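PDB 1SH7: extracellular subtilisin-like serine proteinase from Vibrio sp. PA-44, which probably hydrolyses internal peptide bonds as a secreted, calcium-binding serine protease of the subtilisin family, this chain being its catalytic domain. Local coordinates for residues A[20-25]-A[85-90]; A[38-43]-A[49-54]; A[111-116]-A[138-143]; A[172-177]-A[224-229]; A[231-236]-A[243-248]. All coordinates share one frame; numbering follows the deposited sequence.

Overall arrangement
From the N terminus, interaction 1 comes first: it closes a long loop by bringing the calcium-binding segment 20-25 to the turn before strand 90-95. Within that loop interaction 2 closes a much shorter one, between strands 32-37 and 51-56, and Arg50 links the two contacts through the carbonyl of Val89. The remaining three follow in series, none crossing another. Interaction 3 pairs helices 105-118 and 135-146, interaction 4 sets helix 219-236 against strand 174-179, and interaction 5 packs the end of that helix on helix 242-252. Interactions 1, 4 and 5 meet around helix 219-236, while interactions 2 and 3 touch through Gly54 and Trp114.

Interaction 1 (A[20-25]-A[85-90]); sequences RNYNAN and VAKNVN. With CA (calcium ion), chain E.
Tyr22 reaches across to the backbone of Val85, and its hydroxyl donates a hydrogen bond to the carbonyl: Tyr22 OH to Val85 O is 2.8 Å. The donor approaches at a C=O...O angle of 123° and sits 19° out of the carbonyl plane, so the bond is slightly skewed. With CG anti to the backbone N (chi1 173°), the ring extends away from its own loop and the phenol oxygen arrives at the turn. Val85 meets the same end of the ring with a methyl, CG1 lying 3.4 Å from Tyr22 OH, and the two side chains cross at about a right angle. Lys87 slides past the ring in the opposite direction. Its CE stands 4.2 Å from Tyr22 CD2, near the ring plane at the edge. The chain then bends at its last torsion, and NZ turns to the carbonyls of Ser81 and Gly84 rather than to the tyrosine. Helix 6-11 packs on both Tyr22 and Val85 through Leu8 and Ile11, and Leu232 of helix 219-236 touches both as well. One residue before the tyrosine, Asn21 O binds a calcium ion at 2.4 Å; Asp9, Asp12, Gln13 and Asp19 supply further ligands, and water 1 is also bound. The chemistry is that of an amphipathic residue in an apolar setting. The buried hydroxyl of Tyr22 is satisfied by a backbone carbonyl, aliphatic groups line the ring's edge and its hydroxyl end, and the calcium-binding loop is thereby joined to the turn leading into strand 90-95.

Interaction 2 (A[38-43]-A[49-54]); sequences TGVNNN and GRSVSG
The flat carboxamide of Asn42 lies against the strand that starts at Ser51, with the backbone of Ser51 and Val52 over one face, Ser51 OG off its ND2 edge and Ser53 OG off its OD1 edge. Val52 C comes within 3.3 Å of Asn42 ND2 on the covered face, although neither the nitrogen nor the oxygen of Val52 is bonded to that amide. The bond is made in the plane. Asn42 ND2 donates to Ser51 OG at 2.7 Å, with the hydroxyl exactly in the amide plane and an N-H...O angle of 141°, short but bent. At the other end of the group, Ser53 OG lies 3.1 Å from Asn42 OD1; whether its proton goes there is not settled, and the stronger partner of that hydroxyl is the backbone N of Ser64. Ser51 turns its OG anti to the backbone N (chi1 -171°), which sets the oxygen at the ND2 edge of the amide, where it also lies 3.4 Å from Val40 CG1. Water fills in on the backbone side. Water 3 accepts from Gly49 N at 3.0 Å and also lies close to Asn42 O, while water 2 sits between Asn42 O and Ser51 O. Beyond the two segments, Val52 is joined to Ile91 and Gly93 of the neighbouring strand by backbone hydrogen bonds, and the backbone N of Asn41 is hydrogen-bonded to Thr72 OG1. The contact joins the loop after strand 32-37, which ends in the predicted charge-relay Asp37, to strand 51-56, an outermost strand of the parallel seven-stranded sheet at the heart of the subtilisin fold.

Interaction 3 (A[111-116]-A[138-143]); sequences GVDWVA and DSAVQG
Val112 holds CG1 anti to its backbone nitrogen (chi1 170°), and that methyl is turned toward the neighbouring helix; Val141 adopts nearly the same torsion but presents its other branch, CG2. The helices, 105-118 and 135-146, belong to successive beta-alpha-beta crossovers of the parallel sheet, which explains why they run almost parallel. Their segments lie at 12° to each other, with axes 9.1 Å apart. Val112 CG1 meets Val141 CG2 at 4.1 Å, the two side chains standing about at right angles. The same methyl rests on the neighbouring turn, where Val112 CG1 lies 3.4 Å from Ala140 O, and Ala140 CB comes up beside it, 4.1 Å from Val112 CG1. Beneath the valines, Met127 of strand 123-127 touches both, and Ala144 continues the seam along helix 135-146. Nearer to solvent the contact turns polar. Asp113 leaves its helix to one side, but its carboxylate swings back so that OD2 stands 3.9 Å from Ala140 CB. Water 4 bridges the helices here, donating to Asp113 OD2 at 2.7 Å and to Ala140 O at 2.9 Å.

Interaction 4 (A[172-177]-A[224-229]); sequences SGVTVG and PHVAGV. With CA (calcium ion), chain C.
Three valines make the apolar part of this contact, without a hydrogen bond across it. Val226 and Val176 point at each other tip to tip: Val226 CG2 fits between both methyls of Val176, at 3.6 Å from CG1 and 3.6 Å from CG2. The other branch, Val226 CG1, reaches Val174 CG1 at 4.2 Å, a looser approach. All three keep CG1 anti to the backbone N (chi1 of Val226 -175°), which spreads the two branches of Val226 over the two strand valines. The polar part belongs to the far side of the strand. Gly173 O binds a calcium ion at 2.4 Å, together with Pro171, Asp196 and four waters; water 5, one of these ligands, also donates to Thr175 OG1 at 2.8 Å. Thr175, pointing away from the helix, is thus a second-shell residue of the metal site, through water 5, while the valines beside it face the core. In the fold, strand 174-179 runs between strands 150-154 and 197-200, and helix 219-236, which carries the predicted catalytic Ser220 in its first turn, packs on one face of the sheet. Met152 and, from helix 242-252, Leu249 close in around Val226, while helix 70-79 lies against Pro224 and Ala227.

Interaction 5 (A[231-236]-A[243-248]); sequences ALYLQE and LQLTGL
Tyr233 lays its ring at a slant against Leu248 and Leu245, neither face-on nor edge-on to them. The two segments belong to helices 219-236 and 242-252, consecutive helices of the subtilisin fold, the first of which holds the predicted catalytic Ser220 near its start. They pack steeply, at 117° between their directions and 10.8 Å between axes. Tyr233 CD2 comes 3.5 Å from Leu245 CD1, their side chains crossing obliquely. Leu234 meets the same leucine from its own side at about a right angle, with Leu234 CG 3.6 Å from Leu245 CD2. Leu245 was modelled in two conformers, so both distances hold for one copy and the exact fit there is doubtful. In that copy one leucine is wedged between tyrosine and leucine, a branch for each. The tyrosine hydroxyl goes on to the carbonyl of Tyr270. Arg252, farther along helix 242-252, makes a cation-pi contact with the ring and a salt bridge with Glu236, adding a charged link to an otherwise apolar seam. Leu248 completes it with its backbone carbonyl carbon and CB: Tyr233 CE2 lies 3.8 Å from Leu248 C, and Tyr233 CD2 is 4.1 Å from Leu248 CB.

Interaction 1 (A[20-25]-A[85-90])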
# COMPACT_ATOMS: atom_id res chain seq x y z
N ARG A 20 -22.00 -0.97 0.15
CA ARG A 20 -21.72 -0.88 -1.28
C ARG A 20 -21.31 0.52 -1.77
O ARG A 20 -21.42 0.83 -2.94
CB ARG A 20 -22.91 -1.43 -2.05
CG ARG A 20 -23.16 -2.92 -1.71
CD ARG A 20 -24.30 -3.50 -2.51
NE ARG A 20 -25.60 -2.98 -2.06
CZ ARG A 20 -26.45 -2.29 -2.82
NH1 ARG A 20 -27.60 -1.87 -2.29
NH2 ARG A 20 -26.17 -2.01 -4.10
N ASN A 21 -20.83 1.35 -0.86
CA ASN A 21 -20.47 2.71 -1.17
C ASN A 21 -19.06 2.96 -0.69
O ASN A 21 -18.68 2.47 0.39
CB ASN A 21 -21.42 3.71 -0.49
CG ASN A 21 -22.72 3.92 -1.28
OD1 ASN A 21 -22.77 4.69 -2.23
ND2 ASN A 21 -23.75 3.22 -0.88
N TYR A 22 -18.28 3.68 -1.49
CA TYR A 22 -16.99 4.25 -1.05
C TYR A 22 -17.10 5.78 -1.16
O TYR A 22 -17.15 6.33 -2.26
CB TYR A 22 -15.82 3.70 -1.88
CG TYR A 22 -14.49 4.38 -1.57
CD1 TYR A 22 -13.95 4.37 -0.30
CD2 TYR A 22 -13.81 5.09 -2.56
CE1 TYR A 22 -12.78 5.04 -0.01
CE2 TYR A 22 -12.65 5.69 -2.29
CZ TYR A 22 -12.15 5.70 -1.00
OH TYR A 22 -10.97 6.37 -0.76
N ASN A 23 -17.11 6.43 -0.01
CA ASN A 23 -17.22 7.87 0.10
C ASN A 23 -15.81 8.40 0.31
O ASN A 23 -15.02 7.80 1.01
CB ASN A 23 -18.05 8.26 1.32
CG ASN A 23 -19.51 7.86 1.22
OD1 ASN A 23 -20.03 7.22 2.12
ND2 ASN A 23 -20.17 8.28 0.17
N ALA A 24 -15.53 9.54 -0.29
CA ALA A 24 -14.21 10.17 -0.16
C ALA A 24 -14.36 11.70 -0.19
O ALA A 24 -15.20 12.26 -0.91
CB ALA A 24 -13.29 9.72 -1.29
N ASN A 25 -13.52 12.35 0.61
CA ASN A 25 -13.43 13.81 0.69
C ASN A 25 -12.19 14.36 -0.04
O ASN A 25 -12.04 15.56 -0.25
CB ASN A 25 -13.39 14.18 2.15
CG ASN A 25 -14.69 13.90 2.85
OD1 ASN A 25 -14.73 13.28 3.93
ND2 ASN A 25 -15.77 14.37 2.27
N VAL A 85 -8.29 3.81 -4.28
CA VAL A 85 -8.62 4.63 -3.10
C VAL A 85 -8.54 6.15 -3.39
O VAL A 85 -9.40 6.93 -2.95
CB VAL A 85 -7.67 4.25 -1.96
CG1 VAL A 85 -7.83 5.14 -0.76
CG2 VAL A 85 -7.87 2.77 -1.57
N ALA A 86 -7.48 6.55 -4.07
CA ALA A 86 -7.16 7.97 -4.30
C ALA A 86 -7.17 8.17 -5.81
O ALA A 86 -6.16 7.92 -6.51
CB ALA A 86 -5.80 8.27 -3.72
N LYS A 87 -8.35 8.57 -6.30
CA LYS A 87 -8.69 8.45 -7.71
C LYS A 87 -8.08 9.53 -8.64
O LYS A 87 -8.17 9.42 -9.88
CB LYS A 87 -10.22 8.37 -7.85
CG LYS A 87 -10.79 7.05 -7.38
CD LYS A 87 -12.30 7.16 -7.14
CE LYS A 87 -12.92 5.87 -6.57
NZ LYS A 87 -12.41 4.56 -7.09
N ASN A 88 -7.39 10.51 -8.05
CA ASN A 88 -6.59 11.46 -8.83
C ASN A 88 -5.15 11.60 -8.40
O ASN A 88 -4.51 12.62 -8.65
CB ASN A 88 -7.29 12.83 -8.88
CG ASN A 88 -8.27 12.90 -10.00
OD1 ASN A 88 -7.86 12.87 -11.17
ND2 ASN A 88 -9.57 12.91 -9.69
N VAL A 89 -4.61 10.54 -7.80
CA VAL A 89 -3.22 10.52 -7.38
C VAL A 89 -2.31 10.35 -8.60
O VAL A 89 -2.72 9.84 -9.63
CB VAL A 89 -2.97 9.40 -6.32
CG1 VAL A 89 -2.91 8.05 -6.96
CG2 VAL A 89 -1.74 9.69 -5.47
N ASN A 90 -1.08 10.83 -8.48
CA ASN A 90 -0.05 10.52 -9.45
C ASN A 90 0.63 9.21 -9.09
O ASN A 90 0.90 8.94 -7.91
CB ASN A 90 0.96 11.67 -9.52
CG ASN A 90 0.33 12.96 -9.95
OD1 ASN A 90 -0.12 13.06 -11.08
ND2 ASN A 90 0.24 13.96 -9.02
CA CA E . -18.78 1.80 2.66
O HOH W 1 -19.89 3.68 3.41

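Interaction 2 (A[38-43]-A[49-54])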
# COMPACT_ATOMS: atom_id res chain seq x y z
N THR A 38 6.80 -4.76 -9.67
CA THR A 38 7.14 -5.35 -10.97
C THR A 38 7.01 -4.39 -12.13
O THR A 38 7.09 -4.79 -13.29
CB THR A 38 6.21 -6.59 -11.26
OG1 THR A 38 4.84 -6.14 -11.34
CG2 THR A 38 6.21 -7.59 -10.14
N GLY A 39 6.76 -3.12 -11.83
CA GLY A 39 6.47 -2.13 -12.82
C GLY A 39 5.00 -1.75 -12.76
O GLY A 39 4.24 -2.29 -11.96
N VAL A 40 4.60 -0.81 -13.62
CA VAL A 40 3.18 -0.41 -13.77
C VAL A 40 2.92 -0.24 -15.28
O VAL A 40 3.73 0.37 -16.00
CB VAL A 40 2.89 0.94 -13.06
CG1 VAL A 40 1.43 1.37 -13.21
CG2 VAL A 40 3.26 0.87 -11.58
N ASN A 41 1.79 -0.76 -15.75
CA ASN A 41 1.29 -0.51 -17.09
C ASN A 41 0.75 0.91 -17.13
O ASN A 41 -0.37 1.17 -16.72
CB ASN A 41 0.22 -1.57 -17.44
CG ASN A 41 -0.38 -1.38 -18.84
OD1 ASN A 41 -1.18 -2.23 -19.30
ND2 ASN A 41 -0.07 -0.27 -19.48
N ASN A 42 1.58 1.86 -17.58
CA ASN A 42 1.19 3.28 -17.64
C ASN A 42 -0.01 3.54 -18.53
O ASN A 42 -0.76 4.49 -18.31
CB ASN A 42 2.34 4.19 -18.12
CG ASN A 42 3.57 4.08 -17.27
OD1 ASN A 42 4.68 3.86 -17.78
ND2 ASN A 42 3.39 4.20 -15.97
N ASN A 43 -0.23 2.68 -19.52
CA ASN A 43 -1.32 2.86 -20.45
C ASN A 43 -2.67 2.25 -20.00
O ASN A 43 -3.66 2.35 -20.72
CB ASN A 43 -0.96 2.29 -21.82
CG ASN A 43 0.41 2.78 -22.34
OD1 ASN A 43 1.25 1.95 -22.75
ND2 ASN A 43 0.63 4.10 -22.37
N GLY A 49 -3.83 8.50 -17.69
CA GLY A 49 -2.64 9.33 -17.84
C GLY A 49 -1.87 9.75 -16.60
O GLY A 49 -0.80 10.34 -16.73
N ARG A 50 -2.35 9.39 -15.41
CA ARG A 50 -1.69 9.76 -14.15
C ARG A 50 -0.51 8.86 -13.77
O ARG A 50 0.21 9.13 -12.80
CB ARG A 50 -2.71 9.77 -13.00
CG ARG A 50 -3.67 10.94 -13.02
CD ARG A 50 -4.93 10.80 -12.13
NE ARG A 50 -5.74 9.62 -12.43
CZ ARG A 50 -5.79 8.48 -11.68
NH1 ARG A 50 -6.59 7.48 -12.05
NH2 ARG A 50 -5.11 8.39 -10.54
N SER A 51 -0.33 7.77 -14.49
CA SER A 51 0.86 6.93 -14.32
C SER A 51 2.00 7.22 -15.33
O SER A 51 1.76 7.31 -16.55
CB SER A 51 0.47 5.45 -14.37
OG SER A 51 1.56 4.63 -13.99
N VAL A 52 3.23 7.35 -14.83
CA VAL A 52 4.42 7.47 -15.69
C VAL A 52 5.53 6.55 -15.15
O VAL A 52 5.51 6.12 -14.00
CB VAL A 52 4.96 8.93 -15.73
CG1 VAL A 52 3.87 9.94 -16.23
CG2 VAL A 52 5.54 9.33 -14.35
N SER A 53 6.51 6.26 -15.99
CA SER A 53 7.64 5.45 -15.60
C SER A 53 8.57 6.25 -14.65
O SER A 53 8.70 7.47 -14.77
CB SER A 53 8.42 4.99 -16.84
OG SER A 53 7.72 3.98 -17.56
N GLY A 54 9.20 5.56 -13.73
CA GLY A 54 10.19 6.16 -12.85
C GLY A 54 11.56 5.71 -13.34
O GLY A 54 12.25 6.42 -14.10
O HOH W 2 -0.96 6.85 -17.29
O HOH W 3 -3.63 5.66 -18.66

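Interaction 3 (A[111-116]-A[138-143])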
# COMPACT_ATOMS: atom_id res chain seq x y z
N GLY A 111 15.99 0.86 -5.95
CA GLY A 111 14.67 1.43 -6.12
C GLY A 111 14.31 2.29 -4.91
O GLY A 111 13.76 3.38 -5.08
N VAL A 112 14.62 1.81 -3.71
CA VAL A 112 14.28 2.55 -2.48
C VAL A 112 15.06 3.88 -2.45
O VAL A 112 14.48 4.95 -2.23
CB VAL A 112 14.56 1.69 -1.23
CG1 VAL A 112 14.46 2.51 0.06
CG2 VAL A 112 13.64 0.47 -1.21
N ASP A 113 16.36 3.82 -2.71
CA ASP A 113 17.24 4.98 -2.80
C ASP A 113 16.76 5.96 -3.88
O ASP A 113 16.84 7.18 -3.71
CB ASP A 113 18.67 4.55 -3.13
CG ASP A 113 19.39 3.89 -1.98
OD1 ASP A 113 20.54 3.42 -2.23
OD2 ASP A 113 18.92 3.80 -0.80
N TRP A 114 16.29 5.43 -5.01
CA TRP A 114 15.81 6.26 -6.10
C TRP A 114 14.59 7.09 -5.70
O TRP A 114 14.46 8.27 -6.06
CB TRP A 114 15.46 5.38 -7.31
CG TRP A 114 15.14 6.14 -8.52
CD1 TRP A 114 16.01 6.49 -9.51
CD2 TRP A 114 13.88 6.72 -8.88
NE1 TRP A 114 15.35 7.19 -10.49
CE2 TRP A 114 14.04 7.35 -10.12
CE3 TRP A 114 12.61 6.71 -8.31
CZ2 TRP A 114 12.99 7.99 -10.79
CZ3 TRP A 114 11.57 7.36 -8.96
CH2 TRP A 114 11.77 7.99 -10.17
N VAL A 115 13.70 6.47 -4.94
CA VAL A 115 12.53 7.19 -4.41
C VAL A 115 12.99 8.29 -3.44
O VAL A 115 12.56 9.43 -3.56
CB VAL A 115 11.53 6.21 -3.74
CG1 VAL A 115 10.52 6.94 -2.92
CG2 VAL A 115 10.84 5.32 -4.80
N ALA A 116 13.88 7.98 -2.52
CA ALA A 116 14.39 9.02 -1.62
C ALA A 116 15.01 10.19 -2.41
O ALA A 116 14.75 11.37 -2.13
CB ALA A 116 15.40 8.46 -0.64
N ASP A 138 16.75 -3.06 5.13
CA ASP A 138 16.13 -2.36 6.27
C ASP A 138 16.71 -0.96 6.40
O ASP A 138 15.99 0.01 6.64
CB ASP A 138 16.38 -3.08 7.59
CG ASP A 138 15.62 -4.38 7.72
OD1 ASP A 138 14.82 -4.73 6.82
OD2 ASP A 138 15.77 -5.10 8.76
N SER A 139 18.03 -0.86 6.28
CA SER A 139 18.74 0.41 6.43
C SER A 139 18.39 1.40 5.31
O SER A 139 18.18 2.60 5.57
CB SER A 139 20.25 0.17 6.52
OG SER A 139 20.52 -0.54 7.72
N ALA A 140 18.28 0.92 4.08
CA ALA A 140 17.85 1.76 2.96
C ALA A 140 16.42 2.28 3.15
O ALA A 140 16.15 3.44 2.85
CB ALA A 140 17.95 0.98 1.66
N VAL A 141 15.52 1.44 3.66
CA VAL A 141 14.14 1.86 3.85
C VAL A 141 14.09 2.88 4.96
O VAL A 141 13.46 3.93 4.81
CB VAL A 141 13.21 0.67 4.10
CG1 VAL A 141 11.83 1.11 4.57
CG2 VAL A 141 13.12 -0.13 2.83
N GLN A 142 14.81 2.60 6.04
CA GLN A 142 14.88 3.51 7.17
C GLN A 142 15.40 4.87 6.74
O GLN A 142 14.91 5.90 7.21
CB GLN A 142 15.76 2.91 8.24
CG GLN A 142 15.76 3.64 9.56
CD GLN A 142 16.31 2.72 10.64
OE1 GLN A 142 17.50 2.73 10.91
NE2 GLN A 142 15.43 1.86 11.22
N GLY A 143 16.41 4.86 5.87
CA GLY A 143 16.98 6.04 5.28
C GLY A 143 16.02 6.86 4.42
O GLY A 143 16.00 8.08 4.53
O HOH W 4 17.29 5.19 0.90

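Interaction 4 (A[172-177]-A[224-229])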
# COMPACT_ATOMS: atom_id res chain seq x y z
N SER A 172 10.00 1.90 11.54
CA SER A 172 9.40 3.19 11.11
C SER A 172 8.55 3.13 9.82
O SER A 172 7.96 4.10 9.39
CB SER A 172 10.45 4.29 11.05
OG SER A 172 11.39 4.01 10.04
N GLY A 173 8.48 1.94 9.25
CA GLY A 173 7.59 1.65 8.16
C GLY A 173 6.22 1.37 8.70
O GLY A 173 6.06 1.06 9.87
N VAL A 174 5.23 1.49 7.82
CA VAL A 174 3.87 1.12 8.14
C VAL A 174 3.62 -0.21 7.48
O VAL A 174 3.52 -0.30 6.25
CB VAL A 174 2.86 2.15 7.62
CG1 VAL A 174 1.46 1.74 8.03
CG2 VAL A 174 3.18 3.58 8.14
N THR A 175 3.55 -1.25 8.32
CA THR A 175 3.53 -2.65 7.91
C THR A 175 2.10 -3.18 7.99
O THR A 175 1.43 -3.05 9.03
CB THR A 175 4.44 -3.45 8.84
OG1 THR A 175 5.79 -2.93 8.76
CG2 THR A 175 4.55 -4.94 8.41
N VAL A 176 1.62 -3.76 6.91
CA VAL A 176 0.21 -3.97 6.70
C VAL A 176 -0.14 -5.43 6.56
O VAL A 176 0.36 -6.11 5.67
CB VAL A 176 -0.26 -3.27 5.39
CG1 VAL A 176 -1.80 -3.41 5.25
CG2 VAL A 176 0.19 -1.83 5.37
N GLY A 177 -0.98 -5.92 7.48
CA GLY A 177 -1.62 -7.22 7.35
C GLY A 177 -2.93 -7.16 6.59
O GLY A 177 -3.46 -6.07 6.27
N PRO A 224 -1.44 -1.35 -0.62
CA PRO A 224 -1.86 -0.20 -1.42
C PRO A 224 -3.16 0.45 -0.97
O PRO A 224 -3.28 1.63 -1.24
CB PRO A 224 -1.90 -0.74 -2.86
CG PRO A 224 -1.98 -2.29 -2.71
CD PRO A 224 -1.24 -2.55 -1.46
N HIS A 225 -4.05 -0.25 -0.27
CA HIS A 225 -5.18 0.41 0.37
C HIS A 225 -4.63 1.48 1.33
O HIS A 225 -5.12 2.62 1.35
CB HIS A 225 -6.11 -0.56 1.11
CG HIS A 225 -6.99 -1.39 0.20
ND1 HIS A 225 -6.58 -2.59 -0.33
CD2 HIS A 225 -8.26 -1.21 -0.23
CE1 HIS A 225 -7.54 -3.10 -1.08
NE2 HIS A 225 -8.58 -2.28 -1.04
N VAL A 226 -3.62 1.10 2.11
CA VAL A 226 -3.00 1.98 3.08
C VAL A 226 -2.24 3.11 2.36
O VAL A 226 -2.36 4.27 2.75
CB VAL A 226 -2.07 1.22 4.08
CG1 VAL A 226 -1.56 2.17 5.17
CG2 VAL A 226 -2.78 0.04 4.74
N ALA A 227 -1.50 2.80 1.30
CA ALA A 227 -0.81 3.84 0.54
C ALA A 227 -1.80 4.82 -0.08
O ALA A 227 -1.54 6.02 -0.16
CB ALA A 227 0.02 3.24 -0.53
N GLY A 228 -2.92 4.29 -0.57
CA GLY A 228 -4.01 5.08 -1.10
C GLY A 228 -4.50 6.07 -0.06
O GLY A 228 -4.65 7.26 -0.34
N VAL A 229 -4.70 5.59 1.16
CA VAL A 229 -5.21 6.45 2.22
C VAL A 229 -4.14 7.48 2.69
O VAL A 229 -4.46 8.64 2.95
CB VAL A 229 -5.74 5.59 3.40
CG1 VAL A 229 -6.00 6.46 4.62
CG2 VAL A 229 -7.02 4.86 3.00
CA CA C . 5.76 0.25 12.09
O HOH W 5 6.93 -1.51 10.85
O HOH W 6 5.25 2.50 12.45
O HOH W 7 6.29 0.59 14.56
O HOH W 8 5.38 -1.81 13.21

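Interaction 5 (A[231-236]-A[243-248])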
# COMPACT_ATOMS: atom_id res chain seq x y z
N ALA A 231 -2.17 8.83 0.68
CA ALA A 231 -2.25 9.86 -0.37
C ALA A 231 -3.41 10.82 -0.10
O ALA A 231 -3.30 12.04 -0.27
CB ALA A 231 -2.41 9.23 -1.74
N LEU A 232 -4.50 10.28 0.42
CA LEU A 232 -5.63 11.09 0.85
C LEU A 232 -5.23 12.02 2.00
O LEU A 232 -5.56 13.20 2.00
CB LEU A 232 -6.83 10.23 1.29
CG LEU A 232 -7.45 9.23 0.31
CD1 LEU A 232 -8.57 8.44 0.94
CD2 LEU A 232 -7.96 9.90 -0.96
N TYR A 233 -4.52 11.48 2.98
CA TYR A 233 -4.07 12.25 4.12
C TYR A 233 -3.06 13.33 3.71
O TYR A 233 -3.03 14.44 4.31
CB TYR A 233 -3.41 11.36 5.19
CG TYR A 233 -4.31 10.40 5.96
CD1 TYR A 233 -5.64 10.20 5.62
CD2 TYR A 233 -3.78 9.63 7.02
CE1 TYR A 233 -6.45 9.30 6.34
CE2 TYR A 233 -4.59 8.72 7.73
CZ TYR A 233 -5.91 8.57 7.39
OH TYR A 233 -6.70 7.66 8.08
N LEU A 234 -2.23 13.00 2.72
CA LEU A 234 -1.23 13.93 2.20
C LEU A 234 -1.88 15.05 1.39
O LEU A 234 -1.37 16.20 1.36
CB LEU A 234 -0.16 13.21 1.38
CG LEU A 234 0.84 12.42 2.26
CD1 LEU A 234 1.57 11.35 1.47
CD2 LEU A 234 1.79 13.42 2.86
N GLN A 235 -3.00 14.76 0.74
CA GLN A 235 -3.69 15.84 0.03
C GLN A 235 -4.27 16.82 1.06
O GLN A 235 -4.11 18.04 0.93
CB GLN A 235 -4.77 15.36 -0.94
CG GLN A 235 -5.36 16.52 -1.75
CD GLN A 235 -6.64 16.18 -2.53
OE1 GLN A 235 -7.08 15.04 -2.56
NE2 GLN A 235 -7.23 17.21 -3.17
N GLU A 236 -4.92 16.25 2.08
CA GLU A 236 -5.47 16.99 3.23
C GLU A 236 -4.41 17.86 3.94
O GLU A 236 -4.69 18.98 4.37
CB GLU A 236 -6.09 15.98 4.21
CG GLU A 236 -6.72 16.54 5.47
CD GLU A 236 -7.07 15.47 6.50
OE1 GLU A 236 -7.59 15.83 7.58
OE2 GLU A 236 -6.82 14.25 6.27
N LEU A 243 6.47 10.37 10.51
CA LEU A 243 6.01 10.17 11.88
C LEU A 243 4.57 10.67 12.05
O LEU A 243 3.76 10.00 12.67
CB LEU A 243 6.91 10.95 12.86
CG LEU A 243 7.50 10.34 14.13
CD1 LEU A 243 7.42 11.35 15.23
CD2 LEU A 243 6.93 9.01 14.57
N GLN A 244 4.26 11.86 11.52
CA GLN A 244 2.90 12.40 11.60
C GLN A 244 1.89 11.54 10.86
O GLN A 244 0.78 11.31 11.37
CB GLN A 244 2.83 13.84 11.11
CG GLN A 244 3.56 14.85 12.03
CD GLN A 244 3.74 16.21 11.41
OE1 GLN A 244 4.00 16.29 10.20
NE2 GLN A 244 3.51 17.28 12.19
N LEU A 245 2.26 11.04 9.69
CA LEU A 245 1.34 10.26 8.87
C LEU A 245 1.07 8.91 9.56
O LEU A 245 -0.09 8.49 9.68
CB LEU A 245 1.91 10.07 7.45
CG LEU A 245 1.12 9.34 6.34
CD1 LEU A 245 -0.32 9.16 6.63
CD2 LEU A 245 1.28 10.12 5.01
N THR A 246 2.12 8.25 10.04
CA THR A 246 1.96 7.05 10.85
C THR A 246 1.00 7.29 12.02
O THR A 246 0.08 6.50 12.25
CB THR A 246 3.32 6.59 11.36
OG1 THR A 246 4.09 6.11 10.24
CG2 THR A 246 3.19 5.41 12.35
N GLY A 247 1.21 8.38 12.75
CA GLY A 247 0.36 8.73 13.87
C GLY A 247 -1.11 8.82 13.49
O GLY A 247 -1.98 8.41 14.24
N LEU A 248 -1.38 9.40 12.33
CA LEU A 248 -2.72 9.64 11.87
C LEU A 248 -3.38 8.34 11.36
O LEU A 248 -4.56 8.12 11.59
CB LEU A 248 -2.63 10.68 10.76
CG LEU A 248 -3.56 11.86 10.70
CD1 LEU A 248 -3.76 12.50 12.02
CD2 LEU A 248 -2.99 12.84 9.65